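Local atomic coordinates of replicase polyprotein 1a (Avian infectious bronchitis virus, PDB entry 3LD1), a protein that is the viral replicase precursor, processed into non-structural proteins; the fragment here belongs to nsp2, whose precise role is unclear. Residues Val294-Arg299 with Glu316-Ile321; Gly290-Val295 with Gly343-His348. The protein carries 3 engineered substitutions. One frame throughout, in Å; residues are numbered along the deposited sequence.

Interactions 1 and 2 are two seams of one curled mixed sheet, and strand 291-298 belongs to both. In interaction 1 its later part runs parallel to strand 316-322; in interaction 2 its earlier part runs antiparallel to strand 345-355. The contacts share Val-294 and Val-295, and their centres lie about 11 Å apart. Both sit well away from the middle of this elongated chain, with centres about 40 Å (interaction 1) and 30 Å (interaction 2) from the chain centre. Because strands 316-322, 325-332, 335-342 and 345-355 pair in succession, the two seams close a ring of strands through 291-298. Val-295 touches both neighbours: Ser-319 in one contact, Asn-344 in the other.

Interaction 1 of 2, residues Val294-Arg299 with Glu316-Ile321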
# COMPACT_ATOMS: atom_id res chain seq x y z
N VAL A 294 1.91 26.78 22.60
CA VAL A 294 2.92 27.63 23.24
C VAL A 294 3.19 27.29 24.68
O VAL A 294 2.29 27.20 25.47
CB VAL A 294 2.43 29.10 23.30
CG1 VAL A 294 3.47 29.99 24.03
CG2 VAL A 294 2.02 29.64 21.87
N VAL A 295 4.45 27.19 25.07
CA VAL A 295 4.73 26.81 26.40
C VAL A 295 5.24 28.04 27.04
O VAL A 295 6.36 28.44 26.75
CB VAL A 295 5.87 25.71 26.41
CG1 VAL A 295 6.05 25.03 27.79
CG2 VAL A 295 5.57 24.64 25.41
N ARG A 296 4.47 28.63 27.96
CA ARG A 296 4.89 29.94 28.59
C ARG A 296 6.07 29.77 29.48
O ARG A 296 6.87 30.70 29.56
CB ARG A 296 3.78 30.62 29.42
CG ARG A 296 2.59 31.06 28.58
CD ARG A 296 1.26 30.55 29.15
NE ARG A 296 0.13 31.15 28.46
CZ ARG A 296 -0.56 32.22 28.89
NH1 ARG A 296 -0.24 32.83 30.05
NH2 ARG A 296 -1.59 32.67 28.17
N GLY A 297 6.16 28.63 30.19
CA GLY A 297 7.23 28.37 31.17
C GLY A 297 6.85 27.09 31.92
O GLY A 297 5.83 26.41 31.61
N MET A 298 7.68 26.74 32.91
CA MET A 298 7.45 25.52 33.74
C MET A 298 6.64 25.93 34.91
O MET A 298 6.93 26.96 35.49
CB MET A 298 8.76 24.97 34.35
CG MET A 298 8.61 23.54 34.91
SD MET A 298 8.49 22.27 33.58
CE MET A 298 10.26 22.28 33.13
N ARG A 299 5.68 25.09 35.32
CA ARG A 299 5.06 25.15 36.65
C ARG A 299 5.15 23.77 37.34
O ARG A 299 5.26 22.76 36.64
CB ARG A 299 3.60 25.56 36.49
CG ARG A 299 2.72 24.52 35.82
CD ARG A 299 1.40 25.06 35.36
NE ARG A 299 0.66 25.53 36.50
CZ ARG A 299 -0.17 26.57 36.50
NH1 ARG A 299 -0.38 27.30 35.40
NH2 ARG A 299 -0.77 26.88 37.64
N GLU A 316 -2.22 27.38 24.26
CA GLU A 316 -1.23 28.00 25.15
C GLU A 316 -1.32 27.37 26.48
O GLU A 316 -2.44 27.15 26.99
CB GLU A 316 -1.48 29.50 25.36
CG GLU A 316 -1.38 30.36 24.09
CD GLU A 316 -1.08 31.79 24.40
OE1 GLU A 316 -0.69 32.14 25.55
OE2 GLU A 316 -1.21 32.59 23.47
N GLY A 317 -0.16 27.09 27.06
CA GLY A 317 -0.12 26.47 28.39
C GLY A 317 1.28 26.58 28.99
O GLY A 317 2.04 27.59 28.79
N TRP A 318 1.64 25.53 29.73
CA TRP A 318 2.96 25.40 30.40
C TRP A 318 3.52 23.95 30.21
O TRP A 318 2.81 23.04 29.74
CB TRP A 318 2.81 25.71 31.91
CG TRP A 318 2.08 26.99 32.16
CD1 TRP A 318 2.65 28.25 32.42
CD2 TRP A 318 0.64 27.21 32.14
NE1 TRP A 318 1.64 29.19 32.55
CE2 TRP A 318 0.42 28.59 32.39
CE3 TRP A 318 -0.46 26.38 31.94
CZ2 TRP A 318 -0.87 29.15 32.45
CZ3 TRP A 318 -1.77 26.96 31.98
CH2 TRP A 318 -1.95 28.33 32.24
N SER A 319 4.76 23.74 30.63
CA SER A 319 5.30 22.44 30.81
C SER A 319 5.27 22.18 32.27
O SER A 319 5.26 23.13 33.04
CB SER A 319 6.73 22.37 30.28
OG SER A 319 7.52 23.39 30.81
N ALA A 320 5.18 20.91 32.65
CA ALA A 320 5.23 20.46 34.03
C ALA A 320 5.86 19.08 33.99
O ALA A 320 5.64 18.30 33.06
CB ALA A 320 3.78 20.38 34.62
N ILE A 321 6.71 18.77 34.96
CA ILE A 321 7.25 17.43 34.96
C ILE A 321 6.38 16.49 35.76
O ILE A 321 6.39 16.55 36.95
CB ILE A 321 8.67 17.41 35.51
CG1 ILE A 321 9.58 18.11 34.49
CG2 ILE A 321 9.07 15.97 35.77
CD1 ILE A 321 10.82 18.60 35.07
O HOH W 1 7.29 20.86 37.12
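Trp-318 lies between Arg-296 and Arg-299 at a beta bulge in the parallel pairing of strands 291-298 and 316-322. The bulge shifts the register by one residue between Val-295 and Met-298, and the indole ring has one arginine on each face. Arg-296 lays its aliphatic CD over one face, 4.1 Å from the centroid of the five-membered ring, a CH-pi contact. From the opposite side Arg-299 makes a cation-pi contact: its CZ is 4.5 Å from the centroid of the six-membered ring. Its guanidinium stands nearly upright on the indole, planes 84° apart, with NH1 over the ring centre. Long chains with apolar stems and charged ends suit both places. The outer end of Arg-296 forms a salt bridge, NH2 to Glu-316 OE1 at 2.8 Å, although the hydrogen bonds from NH2 and NE to that oxygen are weak in angle; Arg-299 NH2 pairs with Asp-301. In the backbone, Arg-296 N gives a nearly straight bond (175°) to Gly-317 O, and within the bulge Ser-319 N donates to Gly-297 O. The unbranched Met-298 chain bends at chi2 and chi3, which sets SD 3.1 Å from Ser-319 OG and CE against Ile-321 CD1. At the far end one water gives a hydrogen to Arg-299 O (2.8 Å) and accepts one from Ile-321 N (3.1 Å).

Interaction 2 of 2, residues Gly290-Val295 with Gly343-His348; sequences GTQVVV and GNFALH
Phe-345 reaches across to Gly-290, its ring lying alongside the start of strand 291-298. With chi1 at -161°, CG stands opposite the backbone N of Phe-345, which carries the ring from CB over to Gly-290. CD2 passes Thr-291 O and has Gln-292 OE1 near the ring plane at its edge; CE1 comes close to Gly-290 CA and N. CE2 looks toward the Gly-290 carbonyl, and at the tip CZ lies 3.3 Å from Gly-290 N. Thr-291 N sits above one ring face, offset toward the rim. Glycine suits position 290 because, having no side chain, it can fit between this ring and the opposite backbone, with its CA 3.1 Å from Ala-346 O.

The polar counterpart is Thr-291, whose OG1 meets the edge of the His-348 imidazole: OG1 and NE2 are hydrogen-bonded at 2.8 Å, and the side chains cross at about a right angle. A branched threonine suits the strand and also supplies this short hydroxyl. The backbones themselves join in both directions, Thr-291 N to Ala-346 O at 2.6 Å and Ala-346 N to Thr-291 O at 2.7 Å. One further bond, Val-293 N to Asn-344 O (3.0 Å), lies beyond the two paired positions. On the face of Thr-291 and Ala-346, the small Ala-346 CB packs on Val-293 CG1 at 3.8 Å, in a group that includes Val-313 and Tyr-328. The arrangement is a short antiparallel ladder, with Thr-291 and Ala-346 as its hydrogen-bonded pair and Gln-292 and Phe-345 as a non-hydrogen-bonded one; by joining the first and last strands of a ring of five, it gives a closure like that of a small beta barrel.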
# COMPACT_ATOMS: atom_id res chain seq x y z
N GLY A 290 -1.45 16.00 16.32
CA GLY A 290 -1.39 16.70 17.58
C GLY A 290 -1.67 18.19 17.37
O GLY A 290 -2.18 18.60 16.32
N THR A 291 -1.35 18.99 18.39
CA THR A 291 -1.67 20.40 18.40
C THR A 291 -0.39 21.16 18.61
O THR A 291 0.37 20.87 19.53
CB THR A 291 -2.76 20.69 19.46
OG1 THR A 291 -3.98 20.01 19.07
CG2 THR A 291 -3.09 22.22 19.54
N GLN A 292 -0.13 22.10 17.72
CA GLN A 292 0.97 23.04 17.89
C GLN A 292 0.55 23.97 19.06
O GLN A 292 -0.54 24.55 19.02
CB GLN A 292 1.12 23.82 16.58
CG GLN A 292 2.15 24.90 16.56
CD GLN A 292 3.57 24.31 16.63
OE1 GLN A 292 3.83 23.23 16.07
NE2 GLN A 292 4.47 24.97 17.38
N VAL A 293 1.39 24.10 20.08
CA VAL A 293 1.09 24.87 21.27
C VAL A 293 2.20 25.89 21.61
O VAL A 293 3.30 25.84 21.00
CB VAL A 293 0.94 23.96 22.46
CG1 VAL A 293 -0.36 23.06 22.36
CG2 VAL A 293 2.28 23.19 22.68
N VAL A 294 1.91 26.78 22.60
CA VAL A 294 2.92 27.63 23.24
C VAL A 294 3.19 27.29 24.68
O VAL A 294 2.29 27.20 25.47
CB VAL A 294 2.43 29.10 23.30
CG1 VAL A 294 3.47 29.99 24.03
CG2 VAL A 294 2.02 29.64 21.87
N VAL A 295 4.45 27.19 25.07
CA VAL A 295 4.73 26.81 26.40
C VAL A 295 5.24 28.04 27.04
O VAL A 295 6.36 28.44 26.75
CB VAL A 295 5.87 25.71 26.41
CG1 VAL A 295 6.05 25.03 27.79
CG2 VAL A 295 5.57 24.64 25.41
N GLY A 343 8.88 19.05 21.88
CA GLY A 343 9.18 20.44 21.45
C GLY A 343 7.93 21.27 21.80
O GLY A 343 7.59 21.38 22.99
N ASN A 344 7.22 21.77 20.78
CA ASN A 344 6.04 22.64 20.87
C ASN A 344 4.87 21.94 20.23
O ASN A 344 3.93 22.52 19.69
CB ASN A 344 6.26 23.98 20.16
CG ASN A 344 7.12 25.00 20.98
OD1 ASN A 344 7.90 25.76 20.42
ND2 ASN A 344 6.96 25.02 22.26
N PHE A 345 4.92 20.64 20.25
CA PHE A 345 3.86 19.86 19.69
C PHE A 345 3.18 19.05 20.87
O PHE A 345 3.85 18.36 21.68
CB PHE A 345 4.42 18.98 18.59
CG PHE A 345 3.37 18.47 17.62
CD1 PHE A 345 2.96 17.16 17.66
CD2 PHE A 345 2.80 19.31 16.68
CE1 PHE A 345 1.98 16.68 16.74
CE2 PHE A 345 1.84 18.86 15.81
CZ PHE A 345 1.45 17.54 15.83
N ALA A 346 1.87 19.17 21.01
CA ALA A 346 1.18 18.46 22.07
C ALA A 346 0.35 17.40 21.41
O ALA A 346 -0.31 17.63 20.36
CB ALA A 346 0.29 19.38 22.86
N LEU A 347 0.41 16.22 21.98
CA LEU A 347 -0.38 15.11 21.44
C LEU A 347 -1.73 15.05 22.11
O LEU A 347 -1.91 15.64 23.16
CB LEU A 347 0.34 13.86 21.80
CG LEU A 347 1.35 13.22 20.86
CD1 LEU A 347 2.20 14.14 19.89
CD2 LEU A 347 2.20 12.42 21.73
N HIS A 348 -2.70 14.34 21.54
CA HIS A 348 -4.01 14.45 22.17
C HIS A 348 -4.32 13.41 23.30
O HIS A 348 -5.51 13.16 23.58
CB HIS A 348 -5.11 14.47 21.12
CG HIS A 348 -4.92 15.48 20.04
ND1 HIS A 348 -5.34 15.27 18.75
CD2 HIS A 348 -4.38 16.72 20.06
CE1 HIS A 348 -5.07 16.33 18.02
NE2 HIS A 348 -4.47 17.22 18.79